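Local coordinates for USP37 protein (Homo sapiens, PDB 3U12) that probably removes ubiquitin from proteins as a cysteine-type deubiquitinase, and is represented here by its N-terminal pleckstrin homology (PH) domain, at residues L20-I26 with W38-E44; I28-T33 with P64-Q68; H71-V77 with M89-N95. All blocks are in the same frame, centred on the assembly; numbering follows the deposited sequence. Where two conformers were deposited one is given.

In the fold
All three contacts belong to one curled antiparallel sheet, the body of the PH fold, yet each uses it differently. Contacts 1 and 3 are ladders of backbone hydrogen bonds between neighbouring strands, on opposite sides of the chain's centre with their own centres about 17 Å apart. Contact 2 pairs no backbones: side chains of I28-T33 and P64-Q68 bridge two strands that are not neighbours. Contact 1 shares strand 25-30 with contact 2, and contact 2 touches contact 3 where F67 packs on L92. Each is partly buried: I22, I26, I28, F43, F67, L90 and L92 are buried, whereas most of the lysines and sulfate-bound groups lie at the margins.

Contact 1: residues L20-I26 with W38-E44; sequences LKIHGPI and WKEGSFE
I26 N makes the shortest direct bond between the two segments, 2.7 Å to K39 O, approaching from well above the carbonyl plane rather than along a lone pair; K39 N returns a bond to I26 O. In the I22/F43 pair each donor comes nearly in line with the other residue's C=O: I22 N gives to F43 O and F43 N to I22 O, both at 2.9 Å. Between them G24 and G41 form a third hydrogen-bonded pair, and the backbone angles of G24 call for glycine. At this corner strand 21-23 gives way to strand 25-30, while strand 39-48 runs on past both. I26 turns CG1 anti to its carbonyl carbon (chi1 -69°), which carries CD1 over the G41-S42 peptide, 3.3 Å from S42 N, and to within 3.6 Å of F43 CE1. On the other face, S42 CB sits over the H23 ring in a CH-pi contact, 4.0 Å from its centroid. The fully extended K21 reaches past S42 to a water, 3.0 Å from NZ, which donates to E44 OE2, linking the opposite charges indirectly. P25 O meets the indole edge of W38 at CZ3, 3.3 Å away. Inward, I22, I26 and F43 all pack on I100, and I22 also reaches M111 of helix 105-119. Such strongly bent antiparallel pairing is how the sheet of a PH domain curls around its hydrophobic core.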
loop_
_atom_site.group_PDB
_atom_site.type_symbol
_atom_site.label_atom_id
_atom_site.label_comp_id
_atom_site.label_asym_id
_atom_site.label_seq_id
_atom_site.Cartn_x
_atom_site.Cartn_y
_atom_site.Cartn_z
ATOM N N LEU A 20 -0.298 7.947 -8.400
ATOM C CA LEU A 20 -0.996 7.506 -7.202
ATOM C C LEU A 20 0.060 7.237 -6.165
ATOM O O LEU A 20 0.788 6.241 -6.267
ATOM C CB LEU A 20 -1.798 6.229 -7.478
ATOM C CG LEU A 20 -3.026 6.353 -8.360
ATOM C CD1 LEU A 20 -3.027 5.263 -9.404
ATOM C CD2 LEU A 20 -4.284 6.268 -7.519
ATOM N N LYS A 21 0.163 8.136 -5.177
ATOM C CA LYS A 21 1.181 8.033 -4.136
ATOM C C LYS A 21 0.610 8.568 -2.847
ATOM O O LYS A 21 0.040 9.653 -2.844
ATOM C CB LYS A 21 2.421 8.848 -4.551
ATOM C CG LYS A 21 3.631 8.667 -3.643
ATOM C CD LYS A 21 4.752 9.561 -4.139
ATOM C CE LYS A 21 6.055 9.296 -3.455
ATOM N NZ LYS A 21 7.070 10.285 -3.898
ATOM N N ILE A 22 0.721 7.794 -1.760
ATOM C CA ILE A 22 0.204 8.219 -0.452
ATOM C C ILE A 22 1.305 8.090 0.579
ATOM O O ILE A 22 2.152 7.208 0.454
ATOM C CB ILE A 22 -1.099 7.477 -0.055
ATOM C CG1 ILE A 22 -0.932 5.940 -0.147
ATOM C CG2 ILE A 22 -2.314 7.986 -0.923
ATOM C CD1 ILE A 22 -2.028 5.180 0.600
ATOM N N HIS A 23 1.260 8.927 1.615
ATOM C CA HIS A 23 2.275 9.072 2.649
ATOM C C HIS A 23 1.771 8.817 4.064
ATOM O O HIS A 23 0.638 9.161 4.386
ATOM C CB HIS A 23 2.833 10.509 2.581
ATOM C CG HIS A 23 3.367 10.886 1.233
ATOM N ND1 HIS A 23 4.729 10.851 0.956
ATOM C CD2 HIS A 23 2.704 11.280 0.120
ATOM C CE1 HIS A 23 4.845 11.220 -0.309
ATOM N NE2 HIS A 23 3.654 11.473 -0.857
ATOM N N GLY A 24 2.656 8.291 4.918
ATOM C CA GLY A 24 2.339 8.056 6.322
ATOM C C GLY A 24 3.181 6.970 6.958
ATOM O O GLY A 24 3.946 6.307 6.261
ATOM N N PRO A 25 3.045 6.737 8.283
ATOM C CA PRO A 25 3.775 5.618 8.896
ATOM C C PRO A 25 3.361 4.301 8.224
ATOM O O PRO A 25 2.174 4.071 7.965
ATOM C CB PRO A 25 3.359 5.681 10.369
ATOM C CG PRO A 25 2.826 7.071 10.566
ATOM C CD PRO A 25 2.161 7.399 9.268
ATOM N N ILE A 26 4.351 3.478 7.893
ATOM C CA ILE A 26 4.172 2.202 7.206
ATOM C C ILE A 26 4.692 1.018 8.040
ATOM O O ILE A 26 5.781 1.087 8.594
ATOM C CB ILE A 26 4.856 2.246 5.805
ATOM C CG1 ILE A 26 4.090 3.210 4.845
ATOM C CG2 ILE A 26 4.993 0.821 5.168
ATOM C CD1 ILE A 26 4.860 3.542 3.524
ATOM N N TRP A 38 6.745 0.534 12.655
ATOM C CA TRP A 38 6.132 1.640 11.921
ATOM C C TRP A 38 7.231 2.597 11.445
ATOM O O TRP A 38 8.052 3.033 12.250
ATOM C CB TRP A 38 5.119 2.384 12.789
ATOM C CG TRP A 38 3.830 1.650 12.988
ATOM C CD1 TRP A 38 3.420 1.008 14.126
ATOM C CD2 TRP A 38 2.755 1.530 12.047
ATOM N NE1 TRP A 38 2.144 0.517 13.957
ATOM C CE2 TRP A 38 1.716 0.813 12.686
ATOM C CE3 TRP A 38 2.547 2.000 10.739
ATOM C CZ2 TRP A 38 0.518 0.495 12.036
ATOM C CZ3 TRP A 38 1.355 1.691 10.100
ATOM C CH2 TRP A 38 0.360 0.944 10.746
ATOM N N LYS A 39 7.286 2.861 10.131
ATOM C CA LYS A 39 8.310 3.735 9.558
ATOM C C LYS A 39 7.662 4.678 8.565
ATOM O O LYS A 39 6.974 4.223 7.648
ATOM C CB LYS A 39 9.400 2.923 8.822
ATOM C CG LYS A 39 10.280 2.055 9.705
ATOM C CD LYS A 39 11.187 1.107 8.882
ATOM C CE LYS A 39 12.198 1.791 7.976
ATOM N NZ LYS A 39 12.911 2.923 8.637
ATOM N N GLU A 40 7.942 5.976 8.704
ATOM C CA GLU A 40 7.411 7.008 7.817
ATOM C C GLU A 40 7.854 6.757 6.372
ATOM O O GLU A 40 9.033 6.497 6.121
ATOM C CB GLU A 40 7.908 8.381 8.286
ATOM C CG GLU A 40 7.188 9.557 7.644
ATOM C CD GLU A 40 5.700 9.682 7.929
ATOM O OE1 GLU A 40 4.965 10.097 7.005
ATOM O OE2 GLU A 40 5.267 9.364 9.062
ATOM N N GLY A 41 6.917 6.854 5.437
ATOM C CA GLY A 41 7.251 6.665 4.029
ATOM C C GLY A 41 6.089 6.839 3.091
ATOM O O GLY A 41 5.140 7.535 3.417
ATOM N N SER A 42 6.139 6.184 1.927
ATOM C CA SER A 42 5.067 6.292 0.964
ATOM C C SER A 42 4.849 4.982 0.201
ATOM O O SER A 42 5.768 4.155 0.124
ATOM C CB SER A 42 5.370 7.433 -0.013
ATOM O OG SER A 42 6.446 7.075 -0.869
ATOM N N PHE A 43 3.613 4.799 -0.309
ATOM C CA PHE A 43 3.182 3.754 -1.231
ATOM C C PHE A 43 3.023 4.484 -2.572
ATOM O O PHE A 43 2.335 5.500 -2.625
ATOM C CB PHE A 43 1.819 3.168 -0.848
ATOM C CG PHE A 43 1.797 2.190 0.305
ATOM C CD1 PHE A 43 2.977 1.767 0.910
ATOM C CD2 PHE A 43 0.594 1.671 0.771
ATOM C CE1 PHE A 43 2.943 0.883 2.002
ATOM C CE2 PHE A 43 0.570 0.765 1.835
ATOM C CZ PHE A 43 1.733 0.411 2.465
ATOM N N GLU A 44 3.638 3.979 -3.637
ATOM C CA GLU A 44 3.528 4.615 -4.960
ATOM C C GLU A 44 3.158 3.540 -5.964
ATOM O O GLU A 44 3.768 2.468 -5.956
ATOM C CB GLU A 44 4.893 5.207 -5.359
ATOM C CG GLU A 44 4.914 5.948 -6.688
ATOM C CD GLU A 44 6.248 6.574 -7.053
ATOM O OE1 GLU A 44 7.295 5.934 -6.823
ATOM O OE2 GLU A 44 6.243 7.686 -7.625
HETATM O O HOH W 1 7.580 9.780 -6.820
#

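Contact 2: residues I28-T33 with P64-Q68; sequences IRSMQT and PRIFQ. With SO4 (sulfate ion), chain D.
Q32 and F67 make the close-packed part of this contact: Q32 NE2 hangs 3.2 Å above one face of the phenyl ring, offset toward the rim, with the amide and ring planes 65° apart. The same nitrogen also donates a weak bond to I66 O. Around the ring, S30 OG lies at the edge in its plane, T33 CG2 is near that plane too, and I28 CG2 approaches CZ obliquely at 4.0 Å. S30 OG donates in turn to T33 OG1 at 2.8 Å, a bond that links the two ends of the loop S30-T33. Within the core, F67 and I28 both pack on L98.

The outer side is polar and more exposed. There the side chains of R65 and Q32 run antiparallel past each other, and R65 NH1 donates to Q32 OE1 at 2.8 Å, the guanidinium and amide planes 70° apart. Farther along, Q68 does not touch I28-T33; its NE2 binds a sulfate oxygen, O4, at 2.8 Å, and also S70 O.

Q32 thus uses both ends of its amide, OE1 as acceptor and NE2 as donor, which fixes the amide's orientation. The nearby guanidinium would probably polarise that amide, making NE2 a somewhat better donor.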
loop_
_atom_site.group_PDB
_atom_site.type_symbol
_atom_site.label_atom_id
_atom_site.label_comp_id
_atom_site.label_asym_id
_atom_site.label_seq_id
_atom_site.Cartn_x
_atom_site.Cartn_y
_atom_site.Cartn_z
ATOM N N ILE A 28 4.909 -3.369 7.591
ATOM C CA ILE A 28 4.714 -4.470 6.653
ATOM C C ILE A 28 5.002 -5.817 7.330
ATOM O O ILE A 28 5.894 -5.914 8.175
ATOM C CB ILE A 28 5.611 -4.255 5.377
ATOM C CG1 ILE A 28 5.190 -2.956 4.605
ATOM C CG2 ILE A 28 5.573 -5.467 4.417
ATOM C CD1 ILE A 28 6.190 -2.516 3.632
ATOM N N ARG A 29 4.247 -6.847 6.947
ATOM C CA ARG A 29 4.449 -8.220 7.387
ATOM C C ARG A 29 4.568 -9.027 6.080
ATOM O O ARG A 29 3.588 -9.158 5.341
ATOM C CB ARG A 29 3.291 -8.692 8.291
ATOM C CG ARG A 29 3.313 -10.182 8.642
ATOM C CD ARG A 29 2.313 -10.565 9.736
ATOM N NE ARG A 29 0.944 -10.103 9.469
ATOM C CZ ARG A 29 0.052 -10.758 8.730
ATOM N NH1 ARG A 29 0.370 -11.914 8.160
ATOM N NH2 ARG A 29 -1.163 -10.259 8.551
ATOM N N SER A 30 5.792 -9.473 5.752
ATOM C CA SER A 30 6.062 -10.246 4.532
ATOM C C SER A 30 7.314 -11.060 4.673
ATOM O O SER A 30 8.141 -10.808 5.550
ATOM C CB SER A 30 6.162 -9.330 3.299
ATOM O OG SER A 30 7.357 -8.572 3.339
HETATM N N MSE A 31 7.458 -12.054 3.801
HETATM C CA MSE A 31 8.627 -12.918 3.724
HETATM C C MSE A 31 9.876 -12.062 3.391
HETATM O O MSE A 31 10.933 -12.273 3.997
HETATM C CB MSE A 31 8.401 -13.971 2.620
HETATM C CG MSE A 31 7.491 -15.109 3.040
HETATM SE SE MSE A 31 8.363 -16.239 4.377
HETATM C CE MSE A 31 9.376 -17.458 3.188
ATOM N N GLN A 32 9.747 -11.078 2.441
ATOM C CA GLN A 32 10.903 -10.260 2.038
ATOM C C GLN A 32 11.263 -9.176 3.066
ATOM O O GLN A 32 12.392 -8.690 3.052
ATOM C CB GLN A 32 10.733 -9.659 0.621
ATOM C CG GLN A 32 9.737 -8.487 0.493
ATOM C CD GLN A 32 9.863 -7.747 -0.833
ATOM O OE1 GLN A 32 10.943 -7.644 -1.427
ATOM N NE2 GLN A 32 8.759 -7.215 -1.330
ATOM N N THR A 33 10.323 -8.771 3.935
ATOM C CA THR A 33 10.673 -7.744 4.933
ATOM C C THR A 33 10.727 -8.247 6.413
ATOM O O THR A 33 11.206 -7.523 7.288
ATOM C CB THR A 33 9.692 -6.574 4.865
ATOM O OG1 THR A 33 8.427 -7.012 5.348
ATOM C CG2 THR A 33 9.544 -5.968 3.446
ATOM N N PRO A 64 14.202 0.875 -2.202
ATOM C CA PRO A 64 12.763 0.581 -2.063
ATOM C C PRO A 64 12.409 -0.845 -2.465
ATOM O O PRO A 64 12.993 -1.385 -3.386
ATOM C CB PRO A 64 12.097 1.579 -3.043
ATOM C CG PRO A 64 13.079 2.677 -3.198
ATOM C CD PRO A 64 14.434 1.991 -3.138
ATOM N N ARG A 65 11.432 -1.429 -1.795
ATOM C CA ARG A 65 10.940 -2.771 -2.099
ATOM C C ARG A 65 9.676 -2.657 -2.908
ATOM O O ARG A 65 8.885 -1.701 -2.728
ATOM C CB ARG A 65 10.699 -3.601 -0.826
ATOM C CG ARG A 65 11.975 -3.812 -0.021
ATOM C CD ARG A 65 12.104 -5.208 0.549
ATOM N NE ARG A 65 13.510 -5.555 0.774
ATOM C CZ ARG A 65 14.205 -6.440 0.059
ATOM N NH1 ARG A 65 13.624 -7.111 -0.931
ATOM N NH2 ARG A 65 15.477 -6.681 0.345
ATOM N N ILE A 66 9.458 -3.624 -3.795
ATOM C CA ILE A 66 8.297 -3.637 -4.669
ATOM C C ILE A 66 7.446 -4.899 -4.466
ATOM O O ILE A 66 7.972 -6.000 -4.314
ATOM C CB ILE A 66 8.724 -3.413 -6.139
ATOM C CG1 ILE A 66 7.523 -3.444 -7.089
ATOM C CG2 ILE A 66 9.824 -4.376 -6.608
ATOM C CD1 ILE A 66 7.752 -2.735 -8.297
ATOM N N PHE A 67 6.114 -4.714 -4.509
ATOM C CA PHE A 67 5.128 -5.757 -4.305
ATOM C C PHE A 67 4.224 -5.716 -5.508
ATOM O O PHE A 67 3.658 -4.656 -5.827
ATOM C CB PHE A 67 4.336 -5.426 -3.022
ATOM C CG PHE A 67 5.180 -5.446 -1.767
ATOM C CD1 PHE A 67 5.187 -6.559 -0.931
ATOM C CD2 PHE A 67 5.940 -4.335 -1.397
ATOM C CE1 PHE A 67 5.946 -6.567 0.246
ATOM C CE2 PHE A 67 6.717 -4.355 -0.232
ATOM C CZ PHE A 67 6.694 -5.461 0.591
ATOM N N GLN A 68 4.082 -6.850 -6.182
ATOM C CA GLN A 68 3.170 -6.983 -7.323
ATOM C C GLN A 68 1.723 -6.844 -6.860
ATOM O O GLN A 68 1.377 -7.366 -5.804
ATOM C CB GLN A 68 3.356 -8.327 -8.043
ATOM C CG GLN A 68 2.493 -8.395 -9.315
ATOM C CD GLN A 68 2.804 -9.564 -10.200
ATOM O OE1 GLN A 68 3.965 -9.918 -10.413
ATOM N NE2 GLN A 68 1.763 -10.170 -10.757
HETATM S S SO4 D . 1.517 -12.593 -13.259
HETATM O O1 SO4 D . 0.749 -13.665 -13.910
HETATM O O2 SO4 D . 2.927 -12.660 -13.675
HETATM O O3 SO4 D . 0.954 -11.288 -13.654
HETATM O O4 SO4 D . 1.423 -12.760 -11.801
#

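Contact 3: residues H71-V77 with M89-N95; sequences HNIKNVV and MLTLQDN. With SO4 (sulfate ion), chain C.
Strands 73-77 and 89-92 run antiparallel at 166°, their axes 4.5 Å apart, and a classic beta bulge breaks their register. K74 N and N75 N both donate to T91 O, at 2.9 and 3.1 Å, from the same face of its carbonyl plane; beyond the bulge V76/L90 and V77/M89 pair regularly, V77 and M89 exchanging both bonds. At the other end Q93 N bonds to N72 O, and a type I turn from L92 to N95 carries the second segment away. The bulge sends K74 toward this turn: its chain kinks at chi3 (-94°), and NZ meets N95 OD1 at 2.8 Å, nearly in line with the C=O bond. The side chains of Q93 and N72 run antiparallel past each other. Q93 NE2 donates almost straight to I73 O (3.1 Å, 176°), and also to sulfate O4, 2.8 Å from NE2. H71 ND1 donates to O3 of that sulfate at 2.7 Å, the anion lying at the ring edge. N121 is a third side chain bonded to the ion, which probably came from the crystallisation liquor. On the inner face V76 CG2 packs against L90 CD1 at 3.7 Å. Helix 105-119 packs on the I73 and V76 side chains through V118, R112 and L115, while strand 97-104 continues the sheet beside 85-92, L92 touching L98 and M89 touching F97.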
loop_
_atom_site.group_PDB
_atom_site.type_symbol
_atom_site.label_atom_id
_atom_site.label_comp_id
_atom_site.label_asym_id
_atom_site.label_seq_id
_atom_site.Cartn_x
_atom_site.Cartn_y
_atom_site.Cartn_z
ATOM N N HIS A 71 -3.147 -9.417 -10.349
ATOM C CA HIS A 71 -3.451 -10.820 -10.016
ATOM C C HIS A 71 -2.794 -11.206 -8.675
ATOM O O HIS A 71 -2.368 -12.353 -8.536
ATOM C CB HIS A 71 -2.954 -11.791 -11.139
ATOM C CG HIS A 71 -3.525 -11.503 -12.492
ATOM N ND1 HIS A 71 -4.852 -11.751 -12.785
ATOM C CD2 HIS A 71 -2.923 -10.996 -13.591
ATOM C CE1 HIS A 71 -5.019 -11.391 -14.048
ATOM N NE2 HIS A 71 -3.887 -10.925 -14.573
ATOM N N ASN A 72 -2.656 -10.243 -7.726
ATOM C CA ASN A 72 -1.977 -10.496 -6.447
ATOM C C ASN A 72 -2.642 -9.795 -5.245
ATOM O O ASN A 72 -2.118 -9.864 -4.141
ATOM C CB ASN A 72 -0.474 -10.123 -6.537
ATOM C CG ASN A 72 0.398 -10.747 -5.454
ATOM O OD1 ASN A 72 0.146 -11.853 -4.993
ATOM N ND2 ASN A 72 1.445 -10.051 -5.013
ATOM N N ILE A 73 -3.799 -9.167 -5.434
ATOM C CA ILE A 73 -4.512 -8.506 -4.335
ATOM C C ILE A 73 -5.545 -9.480 -3.762
ATOM O O ILE A 73 -6.329 -10.074 -4.517
ATOM C CB ILE A 73 -5.191 -7.174 -4.774
ATOM C CG1 ILE A 73 -4.137 -6.111 -5.189
ATOM C CG2 ILE A 73 -6.103 -6.621 -3.660
ATOM C CD1 ILE A 73 -4.805 -4.806 -5.840
ATOM N N LYS A 74 -5.526 -9.643 -2.435
ATOM C CA LYS A 74 -6.462 -10.498 -1.721
ATOM C C LYS A 74 -7.574 -9.613 -1.183
ATOM O O LYS A 74 -8.743 -9.845 -1.504
ATOM C CB LYS A 74 -5.758 -11.269 -0.590
ATOM C CG LYS A 74 -6.573 -12.479 -0.112
ATOM C CD LYS A 74 -6.181 -12.941 1.277
ATOM C CE LYS A 74 -5.148 -14.039 1.273
ATOM N NZ LYS A 74 -5.061 -14.691 2.606
ATOM N N ASN A 75 -7.222 -8.583 -0.383
ATOM C CA ASN A 75 -8.221 -7.650 0.165
ATOM C C ASN A 75 -7.615 -6.290 0.519
ATOM O O ASN A 75 -6.386 -6.140 0.647
ATOM C CB ASN A 75 -9.001 -8.252 1.354
ATOM C CG ASN A 75 -8.179 -8.769 2.499
ATOM O OD1 ASN A 75 -7.524 -8.013 3.216
ATOM N ND2 ASN A 75 -8.291 -10.063 2.764
ATOM N N VAL A 76 -8.479 -5.286 0.578
ATOM C CA VAL A 76 -8.149 -3.902 0.923
ATOM C C VAL A 76 -9.180 -3.395 1.927
ATOM O O VAL A 76 -10.386 -3.442 1.665
ATOM C CB VAL A 76 -8.008 -2.927 -0.286
ATOM C CG1 VAL A 76 -7.308 -1.640 0.143
ATOM C CG2 VAL A 76 -7.263 -3.565 -1.454
ATOM N N VAL A 77 -8.708 -2.959 3.091
ATOM C CA VAL A 77 -9.564 -2.462 4.161
ATOM C C VAL A 77 -9.086 -1.062 4.541
ATOM O O VAL A 77 -7.876 -0.832 4.616
ATOM C CB VAL A 77 -9.560 -3.426 5.405
ATOM C CG1 VAL A 77 -10.410 -2.879 6.551
ATOM C CG2 VAL A 77 -10.035 -4.832 5.036
HETATM N N MSE A 89 -5.163 -0.907 4.740
HETATM C CA MSE A 89 -4.557 -2.223 4.942
HETATM C C MSE A 89 -4.770 -3.088 3.716
HETATM O O MSE A 89 -5.898 -3.359 3.310
HETATM C CB MSE A 89 -5.116 -2.874 6.219
HETATM C CG MSE A 89 -4.659 -2.147 7.463
HETATM SE SE MSE A 89 -5.844 -2.394 8.945
HETATM C CE MSE A 89 -4.529 -2.509 10.355
ATOM N N LEU A 90 -3.675 -3.418 3.082
ATOM C CA LEU A 90 -3.623 -4.199 1.857
ATOM C C LEU A 90 -3.054 -5.581 2.139
ATOM O O LEU A 90 -1.894 -5.692 2.537
ATOM C CB LEU A 90 -2.716 -3.459 0.858
ATOM C CG LEU A 90 -2.390 -4.141 -0.478
ATOM C CD1 LEU A 90 -3.640 -4.375 -1.317
ATOM C CD2 LEU A 90 -1.369 -3.324 -1.259
ATOM N N THR A 91 -3.855 -6.624 1.882
ATOM C CA THR A 91 -3.403 -8.006 1.973
ATOM C C THR A 91 -3.225 -8.518 0.546
ATOM O O THR A 91 -4.122 -8.369 -0.291
ATOM C CB THR A 91 -4.351 -8.876 2.797
ATOM O OG1 THR A 91 -4.677 -8.208 4.015
ATOM C CG2 THR A 91 -3.775 -10.265 3.091
ATOM N N LEU A 92 -2.081 -9.137 0.280
ATOM C CA LEU A 92 -1.783 -9.734 -1.019
ATOM C C LEU A 92 -2.091 -11.225 -1.007
ATOM O O LEU A 92 -2.257 -11.777 0.068
ATOM C CB LEU A 92 -0.310 -9.463 -1.407
ATOM C CG LEU A 92 0.071 -7.960 -1.494
ATOM C CD1 LEU A 92 1.557 -7.783 -1.853
ATOM C CD2 LEU A 92 -0.858 -7.207 -2.448
ATOM N N GLN A 93 -2.168 -11.879 -2.191
ATOM C CA GLN A 93 -2.498 -13.304 -2.328
ATOM C C GLN A 93 -1.405 -14.213 -1.750
ATOM O O GLN A 93 -1.695 -15.356 -1.373
ATOM C CB GLN A 93 -2.846 -13.673 -3.789
ATOM C CG GLN A 93 -4.223 -13.118 -4.215
ATOM C CD GLN A 93 -4.672 -13.423 -5.633
ATOM O OE1 GLN A 93 -4.340 -14.458 -6.231
ATOM N NE2 GLN A 93 -5.545 -12.568 -6.168
ATOM N N ASP A 94 -0.174 -13.694 -1.618
ATOM C CA ASP A 94 0.916 -14.448 -1.008
ATOM C C ASP A 94 0.955 -14.213 0.525
ATOM O O ASP A 94 1.892 -14.650 1.194
ATOM C CB ASP A 94 2.251 -14.125 -1.685
ATOM C CG ASP A 94 2.856 -12.800 -1.293
ATOM O OD1 ASP A 94 2.086 -11.861 -0.984
ATOM O OD2 ASP A 94 4.099 -12.676 -1.361
ATOM N N ASN A 95 -0.072 -13.517 1.063
ATOM C CA ASN A 95 -0.297 -13.231 2.488
ATOM C C ASN A 95 0.517 -12.060 3.031
ATOM O O ASN A 95 0.422 -11.775 4.229
ATOM C CB ASN A 95 -0.118 -14.491 3.374
ATOM C CG ASN A 95 -1.194 -15.515 3.146
ATOM O OD1 ASN A 95 -2.369 -15.185 2.996
ATOM N ND2 ASN A 95 -0.815 -16.784 3.109
HETATM S S SO4 C . -6.828 -13.151 -10.049
HETATM O O1 SO4 C . -8.030 -13.969 -10.270
HETATM O O2 SO4 C . -5.632 -13.959 -10.324
HETATM O O3 SO4 C . -6.867 -11.993 -10.948
HETATM O O4 SO4 C . -6.800 -12.680 -8.653
HETATM O O HOH W 2 -6.323 -5.973 4.165
#